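Local atomic coordinates of beta-glucanase (Bacteroides thetaiotaomicron, PDB entry 6EUG), a protein that probably hydrolyses beta-1,3-galactosidic bonds in arabinogalactan, this chain being its family 43 glycoside hydrolase domain. Residues 210-215 and 227-232; 234-239 and 253-258; 260-265 and 276-281; 289-294 and 302-307. One frame throughout, in Å; residues are numbered along the deposited sequence.

Contact 1: residues 210-215 and 227-232; sequences QMSRDM and HIYSSE. With GIM (glucoimidazole), chain B.
Met215 and Tyr229 form an antiparallel non-hydrogen-bonded pair, their CA atoms 4.2 Å apart, where 210-215 enters a sheet beside strand 225-231. Ahead of this pair two backbone bonds tie the incoming loop down: Ser230 N donates to Asp214 O (2.8 Å), and Arg213 N to Ser230 O. At Met211 a hydroxyl takes over from the backbone. Ser231 OG, swung opposite its own N (chi1 -164°), reaches Met211 O at 2.7 Å, lying in the carbonyl plane and on a lone pair. A water fills the corner behind it, donating to Ser231 OG and Gln210 OE1 and accepting from Met211 N.

Met211 O also meets the edge of the Tyr229 ring, 3.3 Å from CD2. Ser212 OG touches Tyr229 CB (3.3 Å) and, in another direction, His227 CE1 (3.5 Å), while the Met215 side chain crosses that of His227 at about a right angle and brings SD to 3.7 Å from NE2. The Tyr229 hydroxyl is bonded to Gln238.

Beyond the strand pairing, Asp214 OD2 accepts a 2.7 Å bond from O2 of the glucoimidazole and another from Ala264 N. Such a loop, delivering a pocket residue at the start of a blade's innermost strand, is characteristic of the five-bladed beta-propeller of family 43.

Contact 2: residues 234-239 and 253-258; sequences NLTLQI and YIRIFP
Ile256 and Ile254 fit against Leu237 and Ile239 on one face of an antiparallel strand pair, with strand axes 4.7 Å apart. With CG1 of Ile256 wedged between its own N and carbonyl carbon (chi1 56°), that branch lies against Leu237 CB at 3.8 Å, and its CD1 continues to Ile239 CD1 at 4.1 Å. Ile254 CG1 fills the matching place against Ile239 CB, 4.0 Å away. Leu237 with Ile256 and Ile239 with Ile254 each exchange two backbone N-H to O bonds.

On the other face Gln238 runs alongside Tyr253, both pointing the same way, amide and ring planes 40° apart. Gln238 OE1, held by the Tyr229 hydroxyl, comes 3.4 Å from Tyr253 CE2, and Gln238 CG packs on Arg255 CB. At the strand end Thr236 lies against 256-258: its CG2 lies 3.5 Å from Ile256 O, and its OG1 3.7 Å from Pro258 CB. Leu235 and Thr236 both face Ser231, a classic beta bulge.

On the polar face Glu232 is the shared partner, in a salt bridge with Arg255 and hydrogen-bonded by Thr236 and Gln238. The chemistry splits: an aliphatic seam on one face, and on the other a buried network that probably keeps Glu232 ionised.

Contact 3: residues 260-265 and 276-281; sequences GHNEAP and MITSGC
Passing from one propeller blade to the next, the chain at 260-265 lies against the end of strand 273-279, and Glu263 and Ser279 form an antiparallel hydrogen-bonded pair. Glu263 N donates to Ser279 O at 2.9 Å; the return bond, from Ser279 N to Glu263 O at 3.1 Å, arrives from above the carbonyl plane, 49° out of it. Side chains reinforce the join. Thr278 OG1 donates to Asn262 OD1 (2.8 Å), tilted from the amide plane, and that oxygen also accepts from Arg290 NH1, two donors on one oxygen that should restrain the amide's rotation.

At Ala264 the chain turns a corner, with both backbone torsions positive, and beyond it Pro265 enters the innermost strand of the new blade. In a five-bladed family 43 propeller such inner strands surround the central pocket, and here the Ala264 side chain lies about 5 Å from the bound glucoimidazole. Ser279 OG, folded between its own N and carbonyl carbon (chi1 71°), donates to Gly280 O at 2.8 Å on a lone pair and is also bonded to Gln320 NE2 of the same pocket; Ala264 CB packs 3.8 Å from this hydroxyl.

At either end of the contact the touches are apolar or CH-pi. Cys281 CB sits over one face of the His261 ring, 3.7 Å from its centroid and 18° off the normal, a CH-pi contact. At the far end Pro265 CB touches Met276 SD at 4.0 Å.

Contact 4: residues 289-294 and 302-307; sequences ARLLTA and KQLPNP
Leu304 N donates to Leu291 O at 2.7 Å, a nearly straight bond (169° at the hydrogen) that is the shortest between these strands. Two more backbone bonds, exchanged between Thr293 and Lys302, complete the pairing. The reciprocal bond at Leu291 is missing: its N is buried without a polar partner, and Pro307 CD lies 3.9 Å from it.

Leu304 spreads its two methyls on one face of the pair, CD2 meeting Leu291 CD2 at 4.0 Å and CD1 meeting Thr293 CG2 at 3.7 Å. That methyl stands between the Thr293 N and carbonyl carbon, while OG1, opposite the N (chi1 -170°), bonds to Tyr274 O. On the opposite face Leu292 CD2 leans on Gln303 CG at 4.0 Å, and Gln303 NE2 lies 3.7 Å from Arg290 CG; the guanidinium itself is bonded to Asn262 and Gly260.

Where the strands part, Ala289 CB fits against Asn306 OD1 (3.5 Å) and the Pro307 ring. Asn306 OD1 accepts from Cys308 N, an Asx turn at the bend. The whole is a beta hairpin forming the two outer strands of a four-stranded propeller blade, with 302-304 at its outer edge.

How the contacts relate
The four contacts follow one another in series along the chain; none nests or crosses. Contact 1 closes the loop through 216-226 and contact 2 that through 240-252, together building one four-stranded blade, in which Ser231 N bonds to Thr236 O between neighbouring strands. Contact 3 closes 266-275 and contact 4 closes 295-301, both in the next blade, where Met276 O accepts from Leu292 N. Residues 260-265 stitch the blades together: Leu235 O faces His261 N. Farther out, Phe257 of contact 2 packs on Leu292 and Lys302 of contact 4. Contacts 1 and 4 stay about 8 Å apart at their nearest atoms.

Contact 1: residues 210-215 and 227-232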
loop_
_atom_site.group_PDB
_atom_site.type_symbol
_atom_site.label_atom_id
_atom_site.label_comp_id
_atom_site.label_asym_id
_atom_site.label_seq_id
_atom_site.Cartn_x
_atom_site.Cartn_y
_atom_site.Cartn_z
ATOM N N GLN A 210 -9.267 -2.272 -13.975
ATOM C CA GLN A 210 -8.000 -2.906 -13.610
ATOM C C GLN A 210 -8.037 -3.394 -12.161
ATOM O O GLN A 210 -8.656 -2.745 -11.287
ATOM C CB GLN A 210 -6.839 -1.922 -13.822
ATOM C CG GLN A 210 -6.722 -1.436 -15.273
ATOM C CD GLN A 210 -6.460 -2.561 -16.248
ATOM O OE1 GLN A 210 -5.499 -3.321 -16.072
ATOM N NE2 GLN A 210 -7.325 -2.680 -17.300
ATOM N N MET A 211 -7.394 -4.540 -11.924
ATOM C CA MET A 211 -7.358 -5.157 -10.607
ATOM C C MET A 211 -6.520 -4.339 -9.648
ATOM O O MET A 211 -5.570 -3.704 -10.058
ATOM C CB MET A 211 -6.792 -6.585 -10.679
ATOM C CG MET A 211 -7.644 -7.568 -11.495
ATOM S SD MET A 211 -6.857 -9.159 -11.783
ATOM C CE MET A 211 -6.816 -9.849 -10.123
ATOM N N SER A 212 -6.930 -4.318 -8.375
ATOM C CA SER A 212 -6.174 -3.617 -7.307
ATOM C C SER A 212 -6.126 -4.475 -6.080
ATOM O O SER A 212 -7.187 -4.772 -5.522
ATOM C CB SER A 212 -6.868 -2.254 -6.980
ATOM O OG SER A 212 -6.123 -1.478 -6.040
ATOM N N ARG A 213 -4.914 -4.899 -5.669
ATOM C CA ARG A 213 -4.708 -5.636 -4.435
ATOM C C ARG A 213 -3.840 -4.805 -3.459
ATOM O O ARG A 213 -4.343 -3.794 -2.949
ATOM C CB ARG A 213 -4.254 -7.096 -4.685
ATOM C CG ARG A 213 -5.286 -7.929 -5.430
ATOM C CD ARG A 213 -5.212 -9.395 -4.993
ATOM N NE ARG A 213 -6.101 -10.314 -5.715
ATOM C CZ ARG A 213 -5.756 -11.028 -6.791
ATOM N NH1 ARG A 213 -4.548 -10.897 -7.359
ATOM N NH2 ARG A 213 -6.642 -11.865 -7.335
ATOM N N ASP A 214 -2.577 -5.163 -3.221
ATOM C CA ASP A 214 -1.724 -4.335 -2.377
ATOM C C ASP A 214 -1.671 -2.903 -2.981
ATOM O O ASP A 214 -1.648 -2.740 -4.219
ATOM C CB ASP A 214 -0.283 -4.858 -2.281
ATOM C CG ASP A 214 -0.130 -6.111 -1.440
ATOM O OD1 ASP A 214 -1.101 -6.672 -0.872
ATOM O OD2 ASP A 214 1.047 -6.527 -1.298
ATOM N N MET A 215 -1.732 -1.901 -2.100
ATOM C CA MET A 215 -1.837 -0.482 -2.515
ATOM C C MET A 215 -1.294 0.522 -1.508
ATOM O O MET A 215 -1.108 0.228 -0.320
ATOM C CB MET A 215 -3.309 -0.135 -2.829
ATOM C CG MET A 215 -4.319 -0.380 -1.701
ATOM S SD MET A 215 -5.646 0.832 -1.483
ATOM C CE MET A 215 -4.678 2.156 -0.726
ATOM N N HIS A 227 -3.062 6.987 -6.456
ATOM C CA HIS A 227 -3.354 5.605 -5.982
ATOM C C HIS A 227 -2.388 4.642 -6.730
ATOM O O HIS A 227 -2.421 4.540 -7.968
ATOM C CB HIS A 227 -4.833 5.296 -6.218
ATOM C CG HIS A 227 -5.264 3.893 -5.873
ATOM N ND1 HIS A 227 -6.227 3.215 -6.595
ATOM C CD2 HIS A 227 -4.863 3.051 -4.896
ATOM C CE1 HIS A 227 -6.401 2.015 -6.063
ATOM N NE2 HIS A 227 -5.576 1.891 -5.033
ATOM N N ILE A 228 -1.533 3.975 -5.959
ATOM C CA ILE A 228 -0.454 3.117 -6.462
ATOM C C ILE A 228 -0.835 1.688 -6.052
ATOM O O ILE A 228 -1.075 1.440 -4.869
ATOM C CB ILE A 228 0.910 3.498 -5.884
ATOM C CG1 ILE A 228 1.291 4.925 -6.355
ATOM C CG2 ILE A 228 1.982 2.533 -6.394
ATOM C CD1 ILE A 228 2.345 5.626 -5.565
ATOM N N TYR A 229 -0.927 0.767 -6.995
ATOM C CA TYR A 229 -1.422 -0.592 -6.656
ATOM C C TYR A 229 -0.881 -1.726 -7.515
ATOM O O TYR A 229 -0.514 -1.512 -8.668
ATOM C CB TYR A 229 -2.973 -0.608 -6.670
ATOM C CG TYR A 229 -3.552 -0.128 -8.017
ATOM C CD1 TYR A 229 -3.704 1.252 -8.295
ATOM C CD2 TYR A 229 -3.866 -1.040 -9.052
ATOM C CE1 TYR A 229 -4.188 1.677 -9.519
ATOM C CE2 TYR A 229 -4.354 -0.615 -10.275
ATOM C CZ TYR A 229 -4.469 0.748 -10.534
ATOM O OH TYR A 229 -4.911 1.168 -11.769
ATOM N N SER A 230 -0.865 -2.935 -6.935
ATOM C CA SER A 230 -0.519 -4.144 -7.655
ATOM C C SER A 230 -1.756 -4.580 -8.480
ATOM O O SER A 230 -2.850 -4.750 -7.943
ATOM C CB SER A 230 -0.063 -5.247 -6.691
ATOM O OG SER A 230 1.049 -4.826 -5.903
ATOM N N SER A 231 -1.559 -4.747 -9.782
ATOM C CA SER A 231 -2.649 -5.000 -10.762
ATOM C C SER A 231 -2.345 -6.215 -11.668
ATOM O O SER A 231 -1.314 -6.864 -11.513
ATOM C CB SER A 231 -2.836 -3.749 -11.642
ATOM O OG SER A 231 -4.079 -3.741 -12.352
ATOM N N GLU A 232 -3.238 -6.528 -12.620
ATOM C CA GLU A 232 -2.980 -7.585 -13.595
ATOM C C GLU A 232 -2.560 -8.930 -12.911
ATOM O O GLU A 232 -1.478 -9.483 -13.167
ATOM C CB GLU A 232 -1.910 -7.092 -14.596
ATOM C CG GLU A 232 -2.207 -5.758 -15.269
ATOM C CD GLU A 232 -1.121 -5.214 -16.192
ATOM O OE1 GLU A 232 -0.312 -6.012 -16.791
ATOM O OE2 GLU A 232 -1.018 -3.941 -16.297
HETATM C C1 GIM B . 0.274 -10.636 0.447
HETATM C C2 GIM B . -0.004 -9.213 0.743
HETATM N N10 GIM B . -0.280 -11.696 1.061
HETATM C C3 GIM B . -0.717 -9.098 2.103
HETATM C C4 GIM B . -1.833 -10.182 2.188
HETATM C C5 GIM B . -1.217 -11.589 2.213
HETATM C C6 GIM B . -2.263 -12.703 2.193
HETATM C C7 GIM B . 1.081 -12.434 -0.526
HETATM C C8 GIM B . 0.221 -12.821 0.483
HETATM N N1 GIM B . 1.102 -11.082 -0.531
HETATM O O3 GIM B . -1.321 -7.804 2.250
HETATM O O2 GIM B . 1.222 -8.457 0.557
HETATM O O4 GIM B . -2.812 -10.094 1.120
HETATM O O6 GIM B . -2.926 -12.743 0.933
HETATM O O HOH W 1 -5.786 -5.613 -14.187
#

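Contact 2: residues 234-239 and 253-258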
loop_
_atom_site.group_PDB
_atom_site.type_symbol
_atom_site.label_atom_id
_atom_site.label_comp_id
_atom_site.label_asym_id
_atom_site.label_seq_id
_atom_site.Cartn_x
_atom_site.Cartn_y
_atom_site.Cartn_z
ATOM N N ASN A 234 -1.644 -9.348 -9.894
ATOM C CA ASN A 234 -0.454 -8.976 -9.089
ATOM C C ASN A 234 0.852 -8.819 -9.916
ATOM O O ASN A 234 1.901 -8.505 -9.356
ATOM C CB ASN A 234 -0.192 -9.975 -7.920
ATOM C CG ASN A 234 -1.271 -9.965 -6.844
ATOM O OD1 ASN A 234 -2.154 -9.114 -6.813
ATOM N ND2 ASN A 234 -1.220 -10.965 -5.976
ATOM N N LEU A 235 0.798 -9.012 -11.227
ATOM C CA LEU A 235 2.014 -9.051 -12.049
ATOM C C LEU A 235 2.651 -7.669 -12.335
ATOM O O LEU A 235 3.829 -7.600 -12.653
ATOM C CB LEU A 235 1.760 -9.785 -13.373
ATOM C CG LEU A 235 1.385 -11.274 -13.259
ATOM C CD1 LEU A 235 0.662 -11.819 -14.477
ATOM C CD2 LEU A 235 2.607 -12.105 -12.968
ATOM N N THR A 236 1.866 -6.602 -12.282
ATOM C CA THR A 236 2.283 -5.295 -12.830
ATOM C C THR A 236 1.823 -4.208 -11.879
ATOM O O THR A 236 0.663 -4.276 -11.385
ATOM C CB THR A 236 1.601 -5.092 -14.218
ATOM O OG1 THR A 236 1.933 -6.199 -15.090
ATOM C CG2 THR A 236 2.036 -3.775 -14.869
ATOM N N LEU A 237 2.676 -3.193 -11.612
ATOM C CA LEU A 237 2.239 -2.033 -10.804
ATOM C C LEU A 237 1.525 -1.006 -11.695
ATOM O O LEU A 237 1.927 -0.804 -12.840
ATOM C CB LEU A 237 3.399 -1.311 -10.147
ATOM C CG LEU A 237 4.058 -1.962 -8.945
ATOM C CD1 LEU A 237 5.336 -1.209 -8.657
ATOM C CD2 LEU A 237 3.118 -1.935 -7.733
ATOM N N GLN A 238 0.468 -0.379 -11.155
ATOM C CA GLN A 238 -0.172 0.770 -11.821
ATOM C C GLN A 238 -0.220 1.987 -10.895
ATOM O O GLN A 238 -0.282 1.825 -9.660
ATOM C CB GLN A 238 -1.557 0.402 -12.393
ATOM C CG GLN A 238 -1.497 -0.611 -13.538
ATOM C CD GLN A 238 -2.864 -1.037 -14.078
ATOM O OE1 GLN A 238 -3.898 -0.478 -13.669
ATOM N NE2 GLN A 238 -2.885 -2.049 -14.986
ATOM N N ILE A 239 -0.119 3.198 -11.495
ATOM C CA ILE A 239 -0.170 4.483 -10.776
ATOM C C ILE A 239 -1.264 5.298 -11.435
ATOM O O ILE A 239 -1.143 5.594 -12.629
ATOM C CB ILE A 239 1.160 5.259 -10.854
ATOM C CG1 ILE A 239 2.312 4.374 -10.354
ATOM C CG2 ILE A 239 1.070 6.573 -10.078
ATOM C CD1 ILE A 239 3.686 5.043 -10.326
ATOM N N TYR A 253 -3.629 7.151 -15.997
ATOM C CA TYR A 253 -2.788 6.194 -15.264
ATOM C C TYR A 253 -1.684 5.622 -16.127
ATOM O O TYR A 253 -1.810 5.630 -17.358
ATOM C CB TYR A 253 -3.591 5.034 -14.662
ATOM C CG TYR A 253 -4.152 3.939 -15.588
ATOM C CD1 TYR A 253 -5.244 4.184 -16.417
ATOM C CD2 TYR A 253 -3.619 2.620 -15.568
ATOM C CE1 TYR A 253 -5.784 3.181 -17.218
ATOM C CE2 TYR A 253 -4.147 1.606 -16.366
ATOM C CZ TYR A 253 -5.237 1.871 -17.189
ATOM O OH TYR A 253 -5.757 0.846 -17.980
ATOM N N ILE A 254 -0.641 5.090 -15.464
ATOM C CA ILE A 254 0.454 4.361 -16.138
ATOM C C ILE A 254 0.596 2.930 -15.554
ATOM O O ILE A 254 0.106 2.634 -14.447
ATOM C CB ILE A 254 1.810 5.108 -16.102
ATOM C CG1 ILE A 254 2.379 5.244 -14.663
ATOM C CG2 ILE A 254 1.672 6.441 -16.819
ATOM C CD1 ILE A 254 3.829 5.693 -14.554
ATOM N N ARG A 255 1.300 2.074 -16.287
ATOM C CA ARG A 255 1.655 0.732 -15.827
ATOM C C ARG A 255 3.187 0.588 -15.914
ATOM O O ARG A 255 3.812 1.039 -16.889
ATOM C CB ARG A 255 0.899 -0.349 -16.633
ATOM C CG ARG A 255 1.281 -0.514 -18.100
ATOM C CD ARG A 255 0.355 -1.483 -18.831
ATOM N NE ARG A 255 0.570 -2.903 -18.509
ATOM C CZ ARG A 255 1.342 -3.752 -19.187
ATOM N NH1 ARG A 255 2.024 -3.363 -20.254
ATOM N NH2 ARG A 255 1.385 -5.034 -18.801
ATOM N N ILE A 256 3.790 -0.008 -14.889
ATOM C CA ILE A 256 5.240 -0.117 -14.793
ATOM C C ILE A 256 5.658 -1.501 -14.306
ATOM O O ILE A 256 4.912 -2.203 -13.594
ATOM C CB ILE A 256 5.880 0.981 -13.896
ATOM C CG1 ILE A 256 5.261 0.976 -12.469
ATOM C CG2 ILE A 256 5.736 2.363 -14.544
ATOM C CD1 ILE A 256 5.986 1.888 -11.485
ATOM N N PHE A 257 6.854 -1.912 -14.719
ATOM C CA PHE A 257 7.405 -3.238 -14.361
ATOM C C PHE A 257 6.475 -4.399 -14.633
ATOM O O PHE A 257 6.228 -5.236 -13.742
ATOM C CB PHE A 257 8.003 -3.271 -12.907
ATOM C CG PHE A 257 8.990 -2.168 -12.674
ATOM C CD1 PHE A 257 10.241 -2.244 -13.290
ATOM C CD2 PHE A 257 8.655 -1.030 -11.935
ATOM C CE1 PHE A 257 11.141 -1.190 -13.192
ATOM C CE2 PHE A 257 9.560 0.022 -11.833
ATOM C CZ PHE A 257 10.806 -0.066 -12.483
ATOM N N PRO A 258 5.969 -4.498 -15.883
ATOM C CA PRO A 258 5.078 -5.607 -16.169
ATOM C C PRO A 258 5.727 -6.987 -16.065
ATOM O O PRO A 258 6.791 -7.253 -16.650
ATOM C CB PRO A 258 4.559 -5.308 -17.570
ATOM C CG PRO A 258 5.563 -4.384 -18.183
ATOM C CD PRO A 258 6.137 -3.601 -17.031
#

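Contact 3: residues 260-265 and 276-281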
loop_
_atom_site.group_PDB
_atom_site.type_symbol
_atom_site.label_atom_id
_atom_site.label_comp_id
_atom_site.label_asym_id
_atom_site.label_seq_id
_atom_site.Cartn_x
_atom_site.Cartn_y
_atom_site.Cartn_z
ATOM N N GLY A 260 6.882 -8.077 -13.260
ATOM C CA GLY A 260 7.843 -7.988 -12.150
ATOM C C GLY A 260 7.394 -8.457 -10.764
ATOM O O GLY A 260 8.243 -8.637 -9.858
ATOM N N HIS A 261 6.080 -8.633 -10.575
ATOM C CA HIS A 261 5.516 -9.141 -9.313
ATOM C C HIS A 261 5.917 -8.262 -8.092
ATOM O O HIS A 261 6.217 -8.772 -7.007
ATOM C CB HIS A 261 5.984 -10.609 -9.088
ATOM C CG HIS A 261 4.906 -11.636 -9.175
ATOM N ND1 HIS A 261 5.185 -12.970 -9.401
ATOM C CD2 HIS A 261 3.568 -11.549 -9.011
ATOM C CE1 HIS A 261 4.053 -13.651 -9.404
ATOM N NE2 HIS A 261 3.060 -12.813 -9.150
ATOM N N ASN A 262 5.933 -6.942 -8.277
ATOM C CA ASN A 262 6.144 -6.009 -7.174
ATOM C C ASN A 262 4.851 -5.832 -6.356
ATOM O O ASN A 262 3.768 -5.676 -6.927
ATOM C CB ASN A 262 6.597 -4.640 -7.714
ATOM C CG ASN A 262 8.010 -4.677 -8.276
ATOM O OD1 ASN A 262 9.028 -4.663 -7.501
ATOM N ND2 ASN A 262 8.109 -4.735 -9.606
ATOM N N GLU A 263 5.036 -5.789 -5.033
ATOM C CA GLU A 263 3.940 -5.798 -4.054
ATOM C C GLU A 263 4.219 -4.827 -2.902
ATOM O O GLU A 263 5.265 -4.191 -2.877
ATOM C CB GLU A 263 3.745 -7.234 -3.512
ATOM C CG GLU A 263 3.771 -8.347 -4.562
ATOM C CD GLU A 263 2.759 -8.221 -5.710
ATOM O OE1 GLU A 263 1.653 -7.668 -5.554
ATOM O OE2 GLU A 263 3.077 -8.709 -6.813
ATOM N N ALA A 264 3.259 -4.656 -1.987
ATOM C CA ALA A 264 3.513 -3.883 -0.761
ATOM C C ALA A 264 4.222 -2.526 -0.985
ATOM O O ALA A 264 5.208 -2.223 -0.300
ATOM C CB ALA A 264 4.283 -4.728 0.226
ATOM N N PRO A 265 3.699 -1.713 -1.908
ATOM C CA PRO A 265 4.422 -0.447 -2.239
ATOM C C PRO A 265 4.445 0.588 -1.105
ATOM O O PRO A 265 3.410 0.789 -0.406
ATOM C CB PRO A 265 3.628 0.089 -3.439
ATOM C CG PRO A 265 2.267 -0.443 -3.214
ATOM C CD PRO A 265 2.501 -1.856 -2.758
ATOM N N MET A 276 10.436 4.585 -4.439
ATOM C CA MET A 276 9.444 3.590 -3.998
ATOM C C MET A 276 10.145 2.275 -3.615
ATOM O O MET A 276 11.036 1.794 -4.334
ATOM C CB MET A 276 8.421 3.345 -5.122
ATOM C CG MET A 276 7.288 2.402 -4.776
ATOM S SD MET A 276 5.756 2.641 -5.710
ATOM C CE MET A 276 6.250 2.754 -7.434
ATOM N N ILE A 277 9.726 1.705 -2.492
ATOM C CA ILE A 277 10.212 0.390 -2.018
ATOM C C ILE A 277 9.065 -0.598 -2.128
ATOM O O ILE A 277 7.939 -0.304 -1.700
ATOM C CB ILE A 277 10.823 0.425 -0.583
ATOM C CG1 ILE A 277 12.042 1.360 -0.565
ATOM C CG2 ILE A 277 11.162 -0.984 -0.082
ATOM C CD1 ILE A 277 12.677 1.600 0.797
ATOM N N THR A 278 9.390 -1.773 -2.671
ATOM C CA THR A 278 8.444 -2.867 -2.830
ATOM C C THR A 278 9.037 -4.191 -2.370
ATOM O O THR A 278 10.267 -4.307 -2.195
ATOM C CB THR A 278 7.996 -2.972 -4.302
ATOM O OG1 THR A 278 9.144 -3.172 -5.138
ATOM C CG2 THR A 278 7.316 -1.698 -4.764
ATOM N N SER A 279 8.161 -5.190 -2.174
ATOM C CA SER A 279 8.578 -6.586 -1.996
ATOM C C SER A 279 8.309 -7.361 -3.287
ATOM O O SER A 279 7.615 -6.886 -4.174
ATOM C CB SER A 279 7.783 -7.271 -0.833
ATOM O OG SER A 279 6.431 -7.506 -1.196
ATOM N N GLY A 280 8.836 -8.581 -3.368
ATOM C CA GLY A 280 8.319 -9.549 -4.332
ATOM C C GLY A 280 7.030 -10.209 -3.848
ATOM O O GLY A 280 6.416 -9.780 -2.843
ATOM N N CYS A 281 6.633 -11.261 -4.560
ATOM C CA CYS A 281 5.361 -11.964 -4.337
ATOM C C CYS A 281 5.630 -13.401 -3.893
ATOM O O CYS A 281 5.754 -14.303 -4.728
ATOM C CB CYS A 281 4.499 -11.947 -5.621
ATOM S SG CYS A 281 2.748 -12.254 -5.329
#

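Contact 4: residues 289-294 and 302-307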
loop_
_atom_site.group_PDB
_atom_site.type_symbol
_atom_site.label_atom_id
_atom_site.label_comp_id
_atom_site.label_asym_id
_atom_site.label_seq_id
_atom_site.Cartn_x
_atom_site.Cartn_y
_atom_site.Cartn_z
ATOM N N ALA A 289 13.858 -6.973 -0.871
ATOM C CA ALA A 289 13.199 -5.680 -1.248
ATOM C C ALA A 289 13.776 -5.127 -2.547
ATOM O O ALA A 289 14.921 -5.423 -2.892
ATOM C CB ALA A 289 13.353 -4.636 -0.132
ATOM N N ARG A 290 12.954 -4.362 -3.280
ATOM C CA ARG A 290 13.368 -3.646 -4.482
ATOM C C ARG A 290 13.262 -2.130 -4.204
ATOM O O ARG A 290 12.368 -1.681 -3.421
ATOM C CB ARG A 290 12.461 -4.000 -5.687
ATOM C CG ARG A 290 12.371 -5.507 -6.019
ATOM C CD ARG A 290 11.224 -6.250 -5.367
ATOM N NE ARG A 290 11.237 -7.646 -5.796
ATOM C CZ ARG A 290 10.562 -8.176 -6.814
ATOM N NH1 ARG A 290 9.739 -7.456 -7.572
ATOM N NH2 ARG A 290 10.727 -9.465 -7.068
ATOM N N LEU A 291 14.149 -1.365 -4.844
ATOM C CA LEU A 291 14.080 0.108 -4.886
ATOM C C LEU A 291 13.757 0.578 -6.305
ATOM O O LEU A 291 14.440 0.184 -7.251
ATOM C CB LEU A 291 15.391 0.738 -4.420
ATOM C CG LEU A 291 15.474 2.260 -4.369
ATOM C CD1 LEU A 291 14.434 2.793 -3.376
ATOM C CD2 LEU A 291 16.868 2.733 -3.993
ATOM N N LEU A 292 12.721 1.414 -6.439
ATOM C CA LEU A 292 12.297 1.959 -7.726
ATOM C C LEU A 292 12.377 3.492 -7.684
ATOM O O LEU A 292 12.128 4.087 -6.631
ATOM C CB LEU A 292 10.911 1.499 -8.094
ATOM C CG LEU A 292 10.526 0.022 -7.760
ATOM C CD1 LEU A 292 9.050 -0.226 -8.028
ATOM C CD2 LEU A 292 11.362 -0.969 -8.569
ATOM N N THR A 293 12.717 4.123 -8.807
ATOM C CA THR A 293 12.833 5.600 -8.855
ATOM C C THR A 293 12.344 6.217 -10.171
ATOM O O THR A 293 12.427 5.575 -11.261
ATOM C CB THR A 293 14.278 6.041 -8.518
ATOM O OG1 THR A 293 14.391 7.465 -8.331
ATOM C CG2 THR A 293 15.259 5.605 -9.623
ATOM N N ALA A 294 11.859 7.460 -10.061
ATOM C CA ALA A 294 11.483 8.297 -11.197
ATOM C C ALA A 294 11.698 9.784 -10.906
ATOM O O ALA A 294 11.714 10.210 -9.721
ATOM C CB ALA A 294 10.031 8.071 -11.613
ATOM N N LYS A 302 12.705 3.272 -12.997
ATOM C CA LYS A 302 13.919 2.434 -13.063
ATOM C C LYS A 302 14.046 1.614 -11.787
ATOM O O LYS A 302 13.672 2.100 -10.710
ATOM C CB LYS A 302 15.233 3.277 -13.149
ATOM C CG LYS A 302 15.322 4.333 -14.225
ATOM C CD LYS A 302 16.744 4.742 -14.531
ATOM C CE LYS A 302 17.307 5.792 -13.609
ATOM N NZ LYS A 302 18.103 6.792 -14.404
ATOM N N GLN A 303 14.581 0.398 -11.900
ATOM C CA GLN A 303 14.807 -0.470 -10.764
ATOM C C GLN A 303 16.271 -0.441 -10.329
ATOM O O GLN A 303 17.191 -0.628 -11.168
ATOM C CB GLN A 303 14.350 -1.901 -11.076
ATOM C CG GLN A 303 14.591 -2.884 -9.921
ATOM C CD GLN A 303 13.929 -4.231 -10.134
ATOM O OE1 GLN A 303 13.222 -4.434 -11.133
ATOM N NE2 GLN A 303 14.160 -5.165 -9.201
ATOM N N LEU A 304 16.483 -0.186 -9.038
ATOM C CA LEU A 304 17.803 -0.170 -8.376
ATOM C C LEU A 304 18.002 -1.337 -7.379
ATOM O O LEU A 304 17.039 -2.074 -7.064
ATOM C CB LEU A 304 17.999 1.192 -7.673
ATOM C CG LEU A 304 18.444 2.433 -8.491
ATOM C CD1 LEU A 304 17.574 2.726 -9.709
ATOM C CD2 LEU A 304 18.399 3.649 -7.588
ATOM N N PRO A 305 19.269 -1.543 -6.887
ATOM C CA PRO A 305 19.475 -2.664 -5.943
ATOM C C PRO A 305 18.719 -2.528 -4.622
ATOM O O PRO A 305 18.341 -1.398 -4.253
ATOM C CB PRO A 305 20.979 -2.645 -5.694
ATOM C CG PRO A 305 21.553 -2.017 -6.957
ATOM C CD PRO A 305 20.557 -0.928 -7.281
ATOM N N ASN A 306 18.542 -3.681 -3.942
ATOM C CA ASN A 306 17.881 -3.787 -2.617
ATOM C C ASN A 306 18.404 -2.669 -1.718
ATOM O O ASN A 306 19.605 -2.554 -1.533
ATOM C CB ASN A 306 18.176 -5.174 -1.997
ATOM C CG ASN A 306 17.561 -5.399 -0.601
ATOM O OD1 ASN A 306 16.852 -4.556 -0.039
ATOM N ND2 ASN A 306 17.828 -6.590 -0.045
ATOM N N PRO A 307 17.503 -1.830 -1.171
ATOM C CA PRO A 307 17.964 -0.719 -0.333
ATOM C C PRO A 307 18.418 -1.161 1.065
ATOM O O PRO A 307 19.092 -0.385 1.750
ATOM C CB PRO A 307 16.731 0.201 -0.283
ATOM C CG PRO A 307 15.583 -0.771 -0.368
ATOM C CD PRO A 307 16.044 -1.752 -1.404
#